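Local coordinates for G protein alpha subunit (Entamoeba histolytica, PDB 4FID) that probably acts as the GTP-hydrolysing alpha subunit of a heterotrimeric G protein, binding guanine nucleotide and relaying signals from membrane receptors, at residues P66-F76 with E89-D100. Sequence-based numbering, arbitrary orientation.
Sequences PMKYQPKSKEF and ELVGDVEALWAD
With chi1 at -178°, Tyr-69 turns its ring away from its own backbone N and lays it along helix 90-99, while Asp-100 (chi1 179°) extends its carboxylate back to the backbone of Lys-68 and Tyr-69. Ala-96 CB sits over the centre of the tyrosine ring, 3.5 Å from its centroid, a CH-pi contact; Leu-97 CD2 meets the ring's edge. Two amides share Asp-100 OD1: Lys-68 N arrives on the syn side at 3.0 Å, close to the carboxylate plane, and Tyr-69 N comes from well above it at 3.1 Å. The other oxygen, OD2, caps the following helix through Gly-102 N, so one N-cap aspartate ties the loop to a helix start. Farther along, Ser-73 OG donates to the syn lone pair of Asp-93 OD2 (2.9 Å), supplemented by weak bonds from Lys-72 N and Ser-73 N. Between these polar anchors, Leu-97 spreads its methyls: CD2 also reaches Met-67 SE at 4.0 Å, and CD1 lies off-centre over one face of Phe-76, whose CE2 approaches Leu-90 CD2 at 3.5 Å. Phe-76 and Leu-97 both touch Met-53 of helix 42-62, joining loop and helix to the long helix of the all-helical domain characteristic of G-alpha subunits.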
loop_
_atom_site.group_PDB
_atom_site.type_symbol
_atom_site.label_atom_id
_atom_site.label_comp_id
_atom_site.label_asym_id
_atom_site.label_seq_id
_atom_site.Cartn_x
_atom_site.Cartn_y
_atom_site.Cartn_z
ATOM N N PRO A 66 28.102 -13.149 2.185
ATOM C CA PRO A 66 28.393 -14.121 1.133
ATOM C C PRO A 66 27.292 -15.172 0.912
ATOM O O PRO A 66 26.554 -15.558 1.832
ATOM C CB PRO A 66 29.699 -14.764 1.614
ATOM C CG PRO A 66 30.350 -13.696 2.385
ATOM C CD PRO A 66 29.219 -13.021 3.129
HETATM N N MSE A 67 27.202 -15.619 -0.337
HETATM C CA MSE A 67 26.243 -16.620 -0.758
HETATM C C MSE A 67 26.881 -17.999 -0.850
HETATM O O MSE A 67 28.014 -18.140 -1.309
HETATM C CB MSE A 67 25.729 -16.258 -2.143
HETATM C CG MSE A 67 24.423 -15.491 -2.174
HETATM SE SE MSE A 67 23.953 -15.134 -4.040
HETATM C CE MSE A 67 24.512 -13.290 -4.070
ATOM N N LYS A 68 26.144 -19.017 -0.418
ATOM C CA LYS A 68 26.539 -20.392 -0.667
ATOM C C LYS A 68 26.115 -20.760 -2.079
ATOM O O LYS A 68 26.922 -21.231 -2.879
ATOM C CB LYS A 68 25.878 -21.343 0.333
ATOM C CG LYS A 68 26.758 -21.740 1.502
ATOM C CD LYS A 68 25.934 -22.389 2.611
ATOM C CE LYS A 68 25.215 -23.650 2.129
ATOM N NZ LYS A 68 24.057 -24.017 3.009
ATOM N N TYR A 69 24.843 -20.524 -2.382
ATOM C CA TYR A 69 24.270 -20.959 -3.649
ATOM C C TYR A 69 24.723 -20.105 -4.820
ATOM O O TYR A 69 24.940 -18.903 -4.678
ATOM C CB TYR A 69 22.753 -20.940 -3.568
ATOM C CG TYR A 69 22.092 -21.415 -4.822
ATOM C CD1 TYR A 69 22.037 -22.773 -5.129
ATOM C CD2 TYR A 69 21.514 -20.513 -5.706
ATOM C CE1 TYR A 69 21.428 -23.220 -6.291
ATOM C CE2 TYR A 69 20.902 -20.951 -6.869
ATOM C CZ TYR A 69 20.863 -22.306 -7.154
ATOM O OH TYR A 69 20.262 -22.737 -8.309
ATOM N N GLN A 70 24.849 -20.730 -5.985
ATOM C CA GLN A 70 25.228 -20.018 -7.199
ATOM C C GLN A 70 24.245 -20.324 -8.330
ATOM O O GLN A 70 24.182 -21.452 -8.809
ATOM C CB GLN A 70 26.648 -20.395 -7.612
ATOM C CG GLN A 70 27.004 -20.004 -9.039
ATOM C CD GLN A 70 28.452 -20.319 -9.399
ATOM O OE1 GLN A 70 29.245 -20.743 -8.548
ATOM N NE2 GLN A 70 28.802 -20.107 -10.666
ATOM N N PRO A 71 23.474 -19.309 -8.755
ATOM C CA PRO A 71 22.434 -19.414 -9.787
ATOM C C PRO A 71 22.962 -19.999 -11.089
ATOM O O PRO A 71 24.026 -19.620 -11.553
ATOM C CB PRO A 71 22.015 -17.957 -10.022
ATOM C CG PRO A 71 22.407 -17.239 -8.790
ATOM C CD PRO A 71 23.620 -17.931 -8.257
ATOM N N LYS A 72 22.199 -20.913 -11.673
ATOM C CA LYS A 72 22.551 -21.521 -12.947
ATOM C C LYS A 72 21.872 -20.793 -14.110
ATOM O O LYS A 72 22.477 -20.578 -15.161
ATOM C CB LYS A 72 22.140 -22.999 -12.938
ATOM C CG LYS A 72 22.691 -23.787 -11.755
ATOM C CD LYS A 72 24.217 -23.700 -11.701
ATOM C CE LYS A 72 24.851 -24.303 -12.945
ATOM N NZ LYS A 72 26.327 -24.128 -12.956
ATOM N N SER A 73 20.622 -20.395 -13.890
ATOM C CA SER A 73 19.738 -19.892 -14.939
ATOM C C SER A 73 20.177 -18.625 -15.686
ATOM O O SER A 73 20.850 -17.754 -15.148
ATOM C CB SER A 73 18.307 -19.704 -14.387
ATOM O OG SER A 73 18.250 -18.735 -13.342
ATOM N N LYS A 74 19.757 -18.561 -16.946
ATOM C CA LYS A 74 19.893 -17.399 -17.811
ATOM C C LYS A 74 19.524 -16.110 -17.102
ATOM O O LYS A 74 20.177 -15.083 -17.289
ATOM C CB LYS A 74 18.952 -17.547 -19.017
ATOM C CG LYS A 74 18.889 -18.938 -19.637
ATOM C CD LYS A 74 17.681 -19.055 -20.570
ATOM C CE LYS A 74 17.524 -20.473 -21.151
ATOM N NZ LYS A 74 16.264 -20.637 -21.960
ATOM N N GLU A 75 18.462 -16.165 -16.302
ATOM C CA GLU A 75 17.863 -14.967 -15.706
ATOM C C GLU A 75 18.763 -14.185 -14.741
ATOM O O GLU A 75 18.652 -12.959 -14.644
ATOM C CB GLU A 75 16.527 -15.299 -15.040
ATOM C CG GLU A 75 15.352 -15.370 -16.019
ATOM C CD GLU A 75 15.179 -16.747 -16.685
ATOM O OE1 GLU A 75 14.293 -16.859 -17.565
ATOM O OE2 GLU A 75 15.918 -17.699 -16.326
ATOM N N PHE A 76 19.657 -14.887 -14.045
ATOM C CA PHE A 76 20.536 -14.249 -13.070
ATOM C C PHE A 76 21.987 -14.138 -13.545
ATOM O O PHE A 76 22.911 -14.141 -12.734
ATOM C CB PHE A 76 20.457 -14.970 -11.718
ATOM C CG PHE A 76 19.077 -15.004 -11.141
ATOM C CD1 PHE A 76 18.428 -13.831 -10.802
ATOM C CD2 PHE A 76 18.417 -16.204 -10.956
ATOM C CE1 PHE A 76 17.141 -13.857 -10.287
ATOM C CE2 PHE A 76 17.136 -16.237 -10.440
ATOM C CZ PHE A 76 16.499 -15.060 -10.103
ATOM N N GLU A 89 15.273 -23.633 -15.273
ATOM C CA GLU A 89 16.000 -23.562 -14.006
ATOM C C GLU A 89 15.662 -22.340 -13.139
ATOM O O GLU A 89 16.128 -22.231 -12.003
ATOM C CB GLU A 89 17.495 -23.606 -14.283
ATOM C CG GLU A 89 17.838 -23.086 -15.656
ATOM C CD GLU A 89 18.541 -24.123 -16.484
ATOM O OE1 GLU A 89 19.786 -24.056 -16.558
ATOM O OE2 GLU A 89 17.853 -25.006 -17.046
ATOM N N LEU A 90 14.849 -21.432 -13.666
ATOM C CA LEU A 90 14.501 -20.240 -12.915
ATOM C C LEU A 90 13.835 -20.618 -11.598
ATOM O O LEU A 90 14.323 -20.263 -10.533
ATOM C CB LEU A 90 13.628 -19.292 -13.740
ATOM C CG LEU A 90 13.325 -17.907 -13.163
ATOM C CD1 LEU A 90 12.084 -17.952 -12.271
ATOM C CD2 LEU A 90 14.520 -17.361 -12.403
ATOM N N VAL A 91 12.731 -21.350 -11.664
ATOM C CA VAL A 91 12.051 -21.785 -10.447
ATOM C C VAL A 91 13.030 -22.321 -9.396
ATOM O O VAL A 91 13.007 -21.915 -8.234
ATOM C CB VAL A 91 11.035 -22.883 -10.741
ATOM C CG1 VAL A 91 10.230 -23.177 -9.501
ATOM C CG2 VAL A 91 10.135 -22.461 -11.868
ATOM N N GLY A 92 13.893 -23.234 -9.820
ATOM C CA GLY A 92 14.720 -23.958 -8.895
ATOM C C GLY A 92 15.642 -23.049 -8.130
ATOM O O GLY A 92 15.788 -23.182 -6.921
ATOM N N ASP A 93 16.281 -22.115 -8.817
ATOM C CA ASP A 93 17.253 -21.302 -8.108
ATOM C C ASP A 93 16.659 -20.096 -7.387
ATOM O O ASP A 93 17.278 -19.556 -6.476
ATOM C CB ASP A 93 18.515 -21.005 -8.940
ATOM C CG ASP A 93 18.232 -20.252 -10.189
ATOM O OD1 ASP A 93 17.032 -20.017 -10.463
ATOM O OD2 ASP A 93 19.217 -19.873 -10.864
ATOM N N VAL A 94 15.442 -19.707 -7.748
ATOM C CA VAL A 94 14.694 -18.803 -6.887
ATOM C C VAL A 94 14.488 -19.434 -5.501
ATOM O O VAL A 94 14.669 -18.761 -4.481
ATOM C CB VAL A 94 13.340 -18.355 -7.500
ATOM C CG1 VAL A 94 12.454 -17.706 -6.442
ATOM C CG2 VAL A 94 13.564 -17.404 -8.669
ATOM N N GLU A 95 14.138 -20.722 -5.452
ATOM C CA GLU A 95 13.881 -21.391 -4.163
ATOM C C GLU A 95 15.145 -21.591 -3.337
ATOM O O GLU A 95 15.134 -21.410 -2.119
ATOM C CB GLU A 95 13.232 -22.746 -4.364
ATOM C CG GLU A 95 11.812 -22.711 -4.804
ATOM C CD GLU A 95 11.446 -23.989 -5.512
ATOM O OE1 GLU A 95 12.379 -24.739 -5.882
ATOM O OE2 GLU A 95 10.241 -24.243 -5.708
ATOM N N ALA A 96 16.222 -21.998 -4.003
ATOM C CA ALA A 96 17.533 -22.111 -3.366
ATOM C C ALA A 96 18.033 -20.747 -2.890
ATOM O O ALA A 96 18.488 -20.609 -1.760
ATOM C CB ALA A 96 18.545 -22.745 -4.323
ATOM N N LEU A 97 17.947 -19.745 -3.756
ATOM C CA LEU A 97 18.360 -18.402 -3.390
ATOM C C LEU A 97 17.644 -17.912 -2.132
ATOM O O LEU A 97 18.277 -17.437 -1.193
ATOM C CB LEU A 97 18.143 -17.428 -4.550
ATOM C CG LEU A 97 19.186 -17.482 -5.677
ATOM C CD1 LEU A 97 18.697 -16.746 -6.937
ATOM C CD2 LEU A 97 20.533 -16.935 -5.197
ATOM N N TRP A 98 16.324 -18.043 -2.109
ATOM C CA TRP A 98 15.526 -17.523 -1.001
ATOM C C TRP A 98 15.838 -18.274 0.298
ATOM O O TRP A 98 15.638 -17.755 1.385
ATOM C CB TRP A 98 14.040 -17.595 -1.359
ATOM C CG TRP A 98 13.081 -17.072 -0.333
ATOM C CD1 TRP A 98 12.000 -17.730 0.186
ATOM C CD2 TRP A 98 13.092 -15.780 0.279
ATOM N NE1 TRP A 98 11.347 -16.935 1.098
ATOM C CE2 TRP A 98 11.996 -15.727 1.168
ATOM C CE3 TRP A 98 13.912 -14.658 0.157
ATOM C CZ2 TRP A 98 11.706 -14.594 1.930
ATOM C CZ3 TRP A 98 13.623 -13.540 0.924
ATOM C CH2 TRP A 98 12.534 -13.519 1.796
ATOM N N ALA A 99 16.347 -19.493 0.176
ATOM C CA ALA A 99 16.724 -20.284 1.355
ATOM C C ALA A 99 18.209 -20.137 1.726
ATOM O O ALA A 99 18.657 -20.633 2.753
ATOM C CB ALA A 99 16.368 -21.740 1.150
ATOM N N ASP A 100 18.959 -19.427 0.897
ATOM C CA ASP A 100 20.379 -19.245 1.128
ATOM C C ASP A 100 20.627 -18.269 2.276
ATOM O O ASP A 100 19.965 -17.245 2.380
ATOM C CB ASP A 100 21.041 -18.753 -0.157
ATOM C CG ASP A 100 22.515 -18.520 0.009
ATOM O OD1 ASP A 100 23.257 -19.536 0.076
ATOM O OD2 ASP A 100 22.923 -17.331 0.075
#